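Local coordinates for protein peptidyl tryptophan dihydroxylase (Pseudomonas putida, PDB 7CTQ) that uses FAD to dihydroxylate a peptidyl tryptophan, a step essential for biogenesis of the tryptophylquinone cofactor of quinohemoprotein amine dehydrogenase, at residues 175-178 and 183-186; 356-361 and 400-405; 405-410 and 421-426. One frame throughout, in Å; residues are numbered along the deposited sequence.

Contact 1 (175-178 and 183-186); sequences AVES and WAWM
Ala175 and Met186 form a hydrogen-bonded antiparallel pair: the amide N of Ala175 gives a bond of 2.8 Å to Met186 O, and its carbonyl O takes the amide of Met186 in return. The small methyl of Ala175 suits this face, since Met186 CG comes to 3.8 Å from its CB while Leu224 and Leu228 of helix 223-228 press on it from outside the pair. Ala175 O also lies 3.2 Å from CE3 of Trp185.

Val176 faces the other side of the sheet, opposite Trp185 in a non-hydrogen-bonded pair. Its two methyls divide the work. Val176 CG2 meets the benzo edge of the Trp185 indole in the ring plane, 3.6 Å from CE3, whereas Val176 CG1, anti to the backbone N (chi1 -160°), runs alongside Trp183 and reaches its CE3 at 4.1 Å. A beta-branched residue can touch both indoles, one with each methyl. These strands are the arms of a beta hairpin within the large mixed sheet, and Trp185 lies on the face that approaches the bound FAD, its side chain about 5 Å from the cofactor.

Glu177 returns to the face of Ala175 and exchanges two backbone bonds with Ala184, the one from Ala184 N to Glu177 O being nearly straight at 168°. Ala184 is small enough for the glutamate chain to pass, and Glu177 OE2 is hydrogen-bonded to the Ser222 hydroxyl and lies 3.7 Å from Met186 CE. Ser178, paired with Trp183, sends its hydroxyl to Glu328 and Arg331, while the indole NE1 of Trp183 bonds to Tyr325.

Contact 2 (356-361 and 400-405); sequences SAVRVE and ELQAGR
Gln402 bridges the last turn of helix 395-402 to Val358 and the start of strand 359-367, and both ends of its amide are used. The tight part is a direct bond beside buried Val358: Gln402 NE2 donates to the carbonyl O of Val358 at 3.0 Å. The acceptor lies in the amide plane of Gln402, but the donor stands 51° out of the carbonyl plane of Val358, and the N-H...O angle is a bent 138°. With CG anti to the carbonyl carbon (chi1 -64°) and the chain extended beyond it, a glutamine has the length and the two-ended amide that suit this span.

The valine methyls meet the amide only loosely. Val358 turns toward the helix and brings CG1 to 4.3 Å from Gln402 NE2, while Val360 sets CG2 4.2 Å from Gln402 OE1. Branched, apolar valines suit these inward positions.

The other side is loose and wet. A water accepts from Val360 N at 3.0 Å and donates to Gln402 OE1 at 2.7 Å, completing a bridge in which direct and water-mediated bonds hold the two ends of one amide. Here Arg359 points away from the helix, and its NE forms a salt bridge with Glu361 OE1 along the strand.

Beyond Gln402 the helix ends in a Schellman motif at Gly404, whose positive phi favours glycine. Strand 359-367 pairs with strand 370-378, where Val377 touches Val358, and Val360 packs mainly on Ala395, Val398 and Arg399 of helix 395-402.

Contact 3 (405-410 and 421-426); sequences RPLEAV and MVRRWL
Leu407 and Leu426 reach toward each other tip to tip, with CD1 of each 3.6 Å from the other, and this apolar meeting is the inner part of the contact between the short helix 407-410 and helix 416-428. In Leu407, CG is anti to the backbone N (chi1 179°), which carries the isobutyl group across toward the other helix. A leucine suits both positions, because the forked apolar ends let CD1 meet CD1 while CD2 of Leu407 turns to the Arg423 guanidinium. The nearest CA atoms of the two segments, those of Leu407 and Arg423, are 8.5 Å from each other.

Arg423 frames the outer side. Its chain is extended from CG to NE, so the guanidinium reaches over to the first turn of helix 407-410. One face of this flat group receives Leu407, whose CG lies 3.8 Å above the plane and toward the rim, and whose CD2 approaches Arg423 NH1 to 3.5 Å. Glu408 comes instead at the edge, with its CG near the guanidinium plane and 3.3 Å from Arg423 NH2. Bent at chi2, Glu408 leaves its carboxylate turned 79° from the guanidinium plane. Glu408 OE2 lies well out of that plane, a long 3.9 Å from Arg423 NH2, in a salt bridge of charge attraction alone, to which no N-H points. With an alanine here in place of Arg423, one flank of Leu407 would probably be uncovered and the Glu408 carboxylate left without its opposing charge.

Pro406, at the N-cap position, starts the short helix, where its lack of an amide hydrogen costs no helical bond. Inward, Leu401 of helix 395-402 packs on both Leu407 and Leu426, and Trp355 touches Leu426 from a loop.

In the fold
Contact 1 stands apart from the others, its centre about 50 Å from theirs. It is mostly buried in the large mixed sheet near FAD, and it relies on regular backbone bonding with aromatic and aliphatic packing. Contacts 2 and 3 lie in the C-terminal part of the chain, farther from the chain's centre and only partly buried, with centres about 12 Å apart. They share Arg405, and successive helices 395-402 and 407-410 link them. Leu401, on the same helix as Gln402, packs on Leu407 and Leu426 of contact 3. Their polar chemistry differs: contact 2 uses a side-chain amide and a water, contact 3 a loose charge pair beside leucines.

Contact 1 (175-178 and 183-186)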
loop_
_atom_site.group_PDB
_atom_site.type_symbol
_atom_site.label_atom_id
_atom_site.label_comp_id
_atom_site.label_asym_id
_atom_site.label_seq_id
_atom_site.Cartn_x
_atom_site.Cartn_y
_atom_site.Cartn_z
ATOM N N ALA A 175 -11.033 12.427 -14.433
ATOM C CA ALA A 175 -10.764 13.764 -13.912
ATOM C C ALA A 175 -10.631 13.738 -12.396
ATOM O O ALA A 175 -11.128 12.831 -11.717
ATOM C CB ALA A 175 -11.850 14.764 -14.321
ATOM N N VAL A 176 -9.946 14.765 -11.885
ATOM C CA VAL A 176 -9.805 15.051 -10.459
ATOM C C VAL A 176 -10.090 16.531 -10.258
ATOM O O VAL A 176 -9.568 17.368 -11.001
ATOM C CB VAL A 176 -8.397 14.719 -9.924
ATOM C CG1 VAL A 176 -8.425 14.542 -8.396
ATOM C CG2 VAL A 176 -7.831 13.496 -10.607
ATOM N N GLU A 177 -10.919 16.857 -9.264
ATOM C CA GLU A 177 -11.137 18.255 -8.920
ATOM C C GLU A 177 -11.152 18.414 -7.407
ATOM O O GLU A 177 -11.741 17.603 -6.681
ATOM C CB GLU A 177 -12.432 18.833 -9.527
ATOM C CG GLU A 177 -13.721 18.187 -9.056
ATOM C CD GLU A 177 -14.984 18.896 -9.569
ATOM O OE1 GLU A 177 -14.964 20.124 -9.816
ATOM O OE2 GLU A 177 -16.011 18.206 -9.718
ATOM N N SER A 178 -10.469 19.457 -6.952
ATOM C CA SER A 178 -10.525 19.888 -5.568
ATOM C C SER A 178 -11.849 20.600 -5.309
ATOM O O SER A 178 -12.233 21.516 -6.046
ATOM C CB SER A 178 -9.336 20.807 -5.277
ATOM O OG SER A 178 -9.645 21.800 -4.319
ATOM N N TRP A 183 -12.429 16.233 -2.161
ATOM C CA TRP A 183 -11.986 16.158 -3.540
ATOM C C TRP A 183 -12.706 14.990 -4.194
ATOM O O TRP A 183 -13.153 14.052 -3.526
ATOM C CB TRP A 183 -10.445 16.028 -3.659
ATOM C CG TRP A 183 -9.879 14.832 -2.970
ATOM C CD1 TRP A 183 -9.509 14.733 -1.648
ATOM C CD2 TRP A 183 -9.611 13.557 -3.558
ATOM N NE1 TRP A 183 -9.029 13.467 -1.389
ATOM C CE2 TRP A 183 -9.073 12.730 -2.543
ATOM C CE3 TRP A 183 -9.754 13.035 -4.849
ATOM C CZ2 TRP A 183 -8.707 11.400 -2.776
ATOM C CZ3 TRP A 183 -9.375 11.721 -5.080
ATOM C CH2 TRP A 183 -8.862 10.916 -4.048
ATOM N N ALA A 184 -12.820 15.056 -5.514
ATOM C CA ALA A 184 -13.536 14.031 -6.256
ATOM C C ALA A 184 -12.652 13.451 -7.351
ATOM O O ALA A 184 -11.842 14.157 -7.957
ATOM C CB ALA A 184 -14.841 14.591 -6.866
ATOM N N TRP A 185 -12.815 12.155 -7.583
ATOM C CA TRP A 185 -12.213 11.452 -8.702
ATOM C C TRP A 185 -13.333 10.851 -9.540
ATOM O O TRP A 185 -14.281 10.275 -8.993
ATOM C CB TRP A 185 -11.281 10.351 -8.208
ATOM C CG TRP A 185 -11.038 9.248 -9.180
ATOM C CD1 TRP A 185 -11.557 7.984 -9.138
ATOM C CD2 TRP A 185 -10.189 9.296 -10.331
ATOM N NE1 TRP A 185 -11.086 7.245 -10.196
ATOM C CE2 TRP A 185 -10.242 8.025 -10.940
ATOM C CE3 TRP A 185 -9.387 10.292 -10.902
ATOM C CZ2 TRP A 185 -9.525 7.723 -12.097
ATOM C CZ3 TRP A 185 -8.679 9.994 -12.053
ATOM C CH2 TRP A 185 -8.747 8.716 -12.635
ATOM N N MET A 186 -13.222 10.965 -10.864
ATOM C CA MET A 186 -14.259 10.436 -11.744
ATOM C C MET A 186 -13.644 9.839 -13.004
ATOM O O MET A 186 -12.596 10.287 -13.479
ATOM C CB MET A 186 -15.281 11.519 -12.129
ATOM C CG MET A 186 -14.666 12.684 -12.868
ATOM S SD MET A 186 -15.762 14.101 -12.925
ATOM C CE MET A 186 -15.266 15.009 -11.457
#

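Contact 2 (356-361 and 400-405)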
loop_
_atom_site.group_PDB
_atom_site.type_symbol
_atom_site.label_atom_id
_atom_site.label_comp_id
_atom_site.label_asym_id
_atom_site.label_seq_id
_atom_site.Cartn_x
_atom_site.Cartn_y
_atom_site.Cartn_z
ATOM N N SER A 356 25.466 13.662 15.550
ATOM C CA SER A 356 25.583 13.492 16.996
ATOM C C SER A 356 24.616 12.442 17.530
ATOM O O SER A 356 24.890 11.822 18.562
ATOM C CB SER A 356 25.359 14.838 17.705
ATOM O OG SER A 356 23.988 15.206 17.722
ATOM N N ALA A 357 23.502 12.208 16.834
ATOM C CA ALA A 357 22.472 11.275 17.266
ATOM C C ALA A 357 22.621 9.877 16.670
ATOM O O ALA A 357 21.794 9.008 16.972
ATOM C CB ALA A 357 21.083 11.827 16.905
ATOM N N VAL A 358 23.639 9.637 15.836
ATOM C CA VAL A 358 23.794 8.343 15.174
ATOM C C VAL A 358 24.156 7.277 16.201
ATOM O O VAL A 358 24.985 7.503 17.093
ATOM C CB VAL A 358 24.869 8.442 14.077
ATOM C CG1 VAL A 358 25.309 7.080 13.646
ATOM C CG2 VAL A 358 24.367 9.274 12.885
ATOM N N ARG A 359 23.539 6.101 16.087
ATOM C CA ARG A 359 23.754 5.050 17.072
ATOM C C ARG A 359 24.055 3.727 16.384
ATOM O O ARG A 359 23.426 3.382 15.377
ATOM C CB ARG A 359 22.526 4.895 17.994
ATOM C CG ARG A 359 22.310 6.070 18.952
ATOM C CD ARG A 359 21.172 5.805 19.940
ATOM N NE ARG A 359 21.382 4.590 20.728
ATOM C CZ ARG A 359 21.860 4.554 21.971
ATOM N NH1 ARG A 359 22.193 5.669 22.602
ATOM N NH2 ARG A 359 22.005 3.387 22.583
ATOM N N VAL A 360 25.012 2.987 16.942
ATOM C CA VAL A 360 25.239 1.596 16.563
ATOM C C VAL A 360 24.358 0.729 17.455
ATOM O O VAL A 360 24.460 0.783 18.688
ATOM C CB VAL A 360 26.714 1.201 16.707
ATOM C CG1 VAL A 360 26.851 -0.280 16.508
ATOM C CG2 VAL A 360 27.591 1.970 15.706
ATOM N N GLU A 361 23.482 -0.053 16.839
ATOM C CA GLU A 361 22.560 -0.910 17.564
ATOM C C GLU A 361 22.399 -2.217 16.805
ATOM O O GLU A 361 22.548 -2.267 15.582
ATOM C CB GLU A 361 21.174 -0.243 17.754
ATOM C CG GLU A 361 21.163 0.920 18.738
ATOM C CD GLU A 361 19.762 1.456 19.011
ATOM O OE1 GLU A 361 19.640 2.657 19.322
ATOM O OE2 GLU A 361 18.781 0.686 18.918
ATOM N N GLU A 400 34.492 2.782 15.415
ATOM C CA GLU A 400 35.836 3.362 15.487
ATOM C C GLU A 400 35.782 4.884 15.397
ATOM O O GLU A 400 36.455 5.581 16.168
ATOM C CB GLU A 400 36.728 2.783 14.388
ATOM C CG GLU A 400 37.120 1.326 14.612
ATOM C CD GLU A 400 38.221 0.852 13.671
ATOM O OE1 GLU A 400 38.423 1.484 12.608
ATOM O OE2 GLU A 400 38.890 -0.153 13.999
ATOM N N LEU A 401 34.962 5.423 14.487
ATOM C CA LEU A 401 34.832 6.881 14.382
ATOM C C LEU A 401 34.339 7.486 15.686
ATOM O O LEU A 401 34.853 8.518 16.134
ATOM C CB LEU A 401 33.879 7.266 13.245
ATOM C CG LEU A 401 34.340 7.046 11.802
ATOM C CD1 LEU A 401 33.165 7.169 10.833
ATOM C CD2 LEU A 401 35.457 8.019 11.433
ATOM N N GLN A 402 33.339 6.864 16.312
ATOM C CA GLN A 402 32.839 7.382 17.571
ATOM C C GLN A 402 33.861 7.214 18.687
ATOM O O GLN A 402 33.791 7.940 19.682
ATOM C CB GLN A 402 31.512 6.707 17.921
ATOM C CG GLN A 402 30.390 7.026 16.911
ATOM C CD GLN A 402 29.043 6.429 17.295
ATOM O OE1 GLN A 402 28.967 5.300 17.793
ATOM N NE2 GLN A 402 27.969 7.179 17.048
ATOM N N ALA A 403 34.816 6.296 18.532
ATOM C CA ALA A 403 35.925 6.143 19.465
ATOM C C ALA A 403 37.078 7.099 19.180
ATOM O O ALA A 403 38.103 7.024 19.868
ATOM C CB ALA A 403 36.448 4.703 19.441
ATOM N N GLY A 404 36.951 7.976 18.186
ATOM C CA GLY A 404 37.976 8.964 17.908
ATOM C C GLY A 404 39.051 8.561 16.920
ATOM O O GLY A 404 40.023 9.311 16.749
ATOM N N ARG A 405 38.925 7.409 16.270
ATOM C CA ARG A 405 39.896 7.048 15.247
ATOM C C ARG A 405 39.690 7.924 14.007
ATOM O O ARG A 405 38.546 8.169 13.602
ATOM C CB ARG A 405 39.776 5.563 14.882
ATOM C CG ARG A 405 40.971 5.052 14.098
ATOM C CD ARG A 405 40.916 3.568 13.732
ATOM N NE ARG A 405 42.226 3.133 13.237
ATOM C CZ ARG A 405 42.438 2.086 12.443
ATOM N NH1 ARG A 405 41.421 1.334 12.034
ATOM N NH2 ARG A 405 43.677 1.793 12.057
HETATM O O HOH W 1 26.671 4.393 18.982
#

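Contact 3 (405-410 and 421-426)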
loop_
_atom_site.group_PDB
_atom_site.type_symbol
_atom_site.label_atom_id
_atom_site.label_comp_id
_atom_site.label_asym_id
_atom_site.label_seq_id
_atom_site.Cartn_x
_atom_site.Cartn_y
_atom_site.Cartn_z
ATOM N N ARG A 405 38.925 7.409 16.270
ATOM C CA ARG A 405 39.896 7.048 15.247
ATOM C C ARG A 405 39.690 7.924 14.007
ATOM O O ARG A 405 38.546 8.169 13.602
ATOM C CB ARG A 405 39.776 5.563 14.882
ATOM C CG ARG A 405 40.971 5.052 14.098
ATOM C CD ARG A 405 40.916 3.568 13.732
ATOM N NE ARG A 405 42.226 3.133 13.237
ATOM C CZ ARG A 405 42.438 2.086 12.443
ATOM N NH1 ARG A 405 41.421 1.334 12.034
ATOM N NH2 ARG A 405 43.677 1.793 12.057
ATOM N N PRO A 406 40.766 8.445 13.406
ATOM C CA PRO A 406 40.601 9.327 12.243
ATOM C C PRO A 406 40.031 8.582 11.048
ATOM O O PRO A 406 40.325 7.400 10.827
ATOM C CB PRO A 406 42.026 9.831 11.970
ATOM C CG PRO A 406 42.925 8.907 12.727
ATOM C CD PRO A 406 42.145 8.480 13.920
ATOM N N LEU A 407 39.209 9.296 10.270
ATOM C CA LEU A 407 38.474 8.655 9.179
ATOM C C LEU A 407 39.418 7.966 8.205
ATOM O O LEU A 407 39.167 6.830 7.788
ATOM C CB LEU A 407 37.600 9.681 8.445
ATOM C CG LEU A 407 36.810 9.117 7.262
ATOM C CD1 LEU A 407 36.066 7.863 7.674
ATOM C CD2 LEU A 407 35.844 10.144 6.713
ATOM N N GLU A 408 40.528 8.627 7.859
ATOM C CA GLU A 408 41.472 8.048 6.909
ATOM C C GLU A 408 41.944 6.670 7.362
ATOM O O GLU A 408 41.972 5.722 6.567
ATOM C CB GLU A 408 42.656 8.996 6.712
ATOM C CG GLU A 408 42.308 10.220 5.875
ATOM C CD GLU A 408 43.142 10.341 4.597
ATOM O OE1 GLU A 408 43.821 9.356 4.225
ATOM O OE2 GLU A 408 43.111 11.425 3.965
ATOM N N ALA A 409 42.280 6.532 8.648
ATOM C CA ALA A 409 42.688 5.231 9.179
ATOM C C ALA A 409 41.534 4.230 9.176
ATOM O O ALA A 409 41.736 3.044 8.882
ATOM C CB ALA A 409 43.243 5.400 10.596
ATOM N N VAL A 410 40.319 4.686 9.506
ATOM C CA VAL A 410 39.171 3.786 9.630
ATOM C C VAL A 410 38.898 3.066 8.316
ATOM O O VAL A 410 38.577 1.870 8.297
ATOM C CB VAL A 410 37.935 4.570 10.118
ATOM C CG1 VAL A 410 36.679 3.719 10.039
ATOM C CG2 VAL A 410 38.150 5.063 11.540
ATOM N N MET A 421 33.056 5.447 -1.436
ATOM C CA MET A 421 31.661 5.132 -1.162
ATOM C C MET A 421 31.322 5.375 0.305
ATOM O O MET A 421 30.286 5.971 0.624
ATOM C CB MET A 421 31.381 3.683 -1.552
ATOM C CG MET A 421 29.967 3.199 -1.333
ATOM S SD MET A 421 29.863 1.391 -1.492
ATOM C CE MET A 421 31.137 0.862 -0.337
ATOM N N VAL A 422 32.195 4.936 1.214
ATOM C CA VAL A 422 31.916 5.098 2.635
ATOM C C VAL A 422 31.946 6.572 3.023
ATOM O O VAL A 422 31.122 7.029 3.825
ATOM C CB VAL A 422 32.907 4.266 3.468
ATOM C CG1 VAL A 422 32.979 4.795 4.899
ATOM C CG2 VAL A 422 32.514 2.786 3.407
ATOM N N ARG A 423 32.884 7.335 2.452
ATOM C CA ARG A 423 32.977 8.764 2.747
ATOM C C ARG A 423 31.724 9.518 2.321
ATOM O O ARG A 423 31.276 10.438 3.016
ATOM C CB ARG A 423 34.192 9.364 2.044
ATOM C CG ARG A 423 35.515 8.908 2.601
ATOM C CD ARG A 423 36.663 9.588 1.871
ATOM N NE ARG A 423 37.943 9.330 2.527
ATOM C CZ ARG A 423 38.442 10.057 3.524
ATOM N NH1 ARG A 423 37.776 11.101 3.994
ATOM N NH2 ARG A 423 39.618 9.742 4.047
ATOM N N ARG A 424 31.175 9.177 1.158
ATOM C CA ARG A 424 29.955 9.832 0.692
ATOM C C ARG A 424 28.780 9.542 1.617
ATOM O O ARG A 424 27.974 10.430 1.898
ATOM C CB ARG A 424 29.632 9.381 -0.730
ATOM C CG ARG A 424 30.562 9.950 -1.785
ATOM C CD ARG A 424 29.961 9.778 -3.167
ATOM N NE ARG A 424 29.580 8.389 -3.435
ATOM C CZ ARG A 424 30.402 7.472 -3.938
ATOM N NH1 ARG A 424 31.661 7.793 -4.223
ATOM N NH2 ARG A 424 29.973 6.230 -4.146
ATOM N N TRP A 425 28.652 8.298 2.086
ATOM C CA TRP A 425 27.589 7.984 3.039
ATOM C C TRP A 425 27.739 8.811 4.312
ATOM O O TRP A 425 26.770 9.393 4.805
ATOM C CB TRP A 425 27.592 6.483 3.358
ATOM C CG TRP A 425 26.417 6.038 4.171
ATOM C CD1 TRP A 425 25.187 5.674 3.702
ATOM C CD2 TRP A 425 26.355 5.916 5.599
ATOM N NE1 TRP A 425 24.364 5.332 4.754
ATOM C CE2 TRP A 425 25.060 5.470 5.925
ATOM C CE3 TRP A 425 27.277 6.135 6.636
ATOM C CZ2 TRP A 425 24.656 5.239 7.248
ATOM C CZ3 TRP A 425 26.874 5.904 7.949
ATOM C CH2 TRP A 425 25.576 5.458 8.240
ATOM N N LEU A 426 28.959 8.899 4.846
ATOM C CA LEU A 426 29.154 9.642 6.086
ATOM C C LEU A 426 28.786 11.110 5.919
ATOM O O LEU A 426 28.262 11.742 6.846
ATOM C CB LEU A 426 30.602 9.505 6.551
ATOM C CG LEU A 426 30.971 8.072 6.970
ATOM C CD1 LEU A 426 32.485 7.930 7.125
ATOM C CD2 LEU A 426 30.253 7.690 8.258
#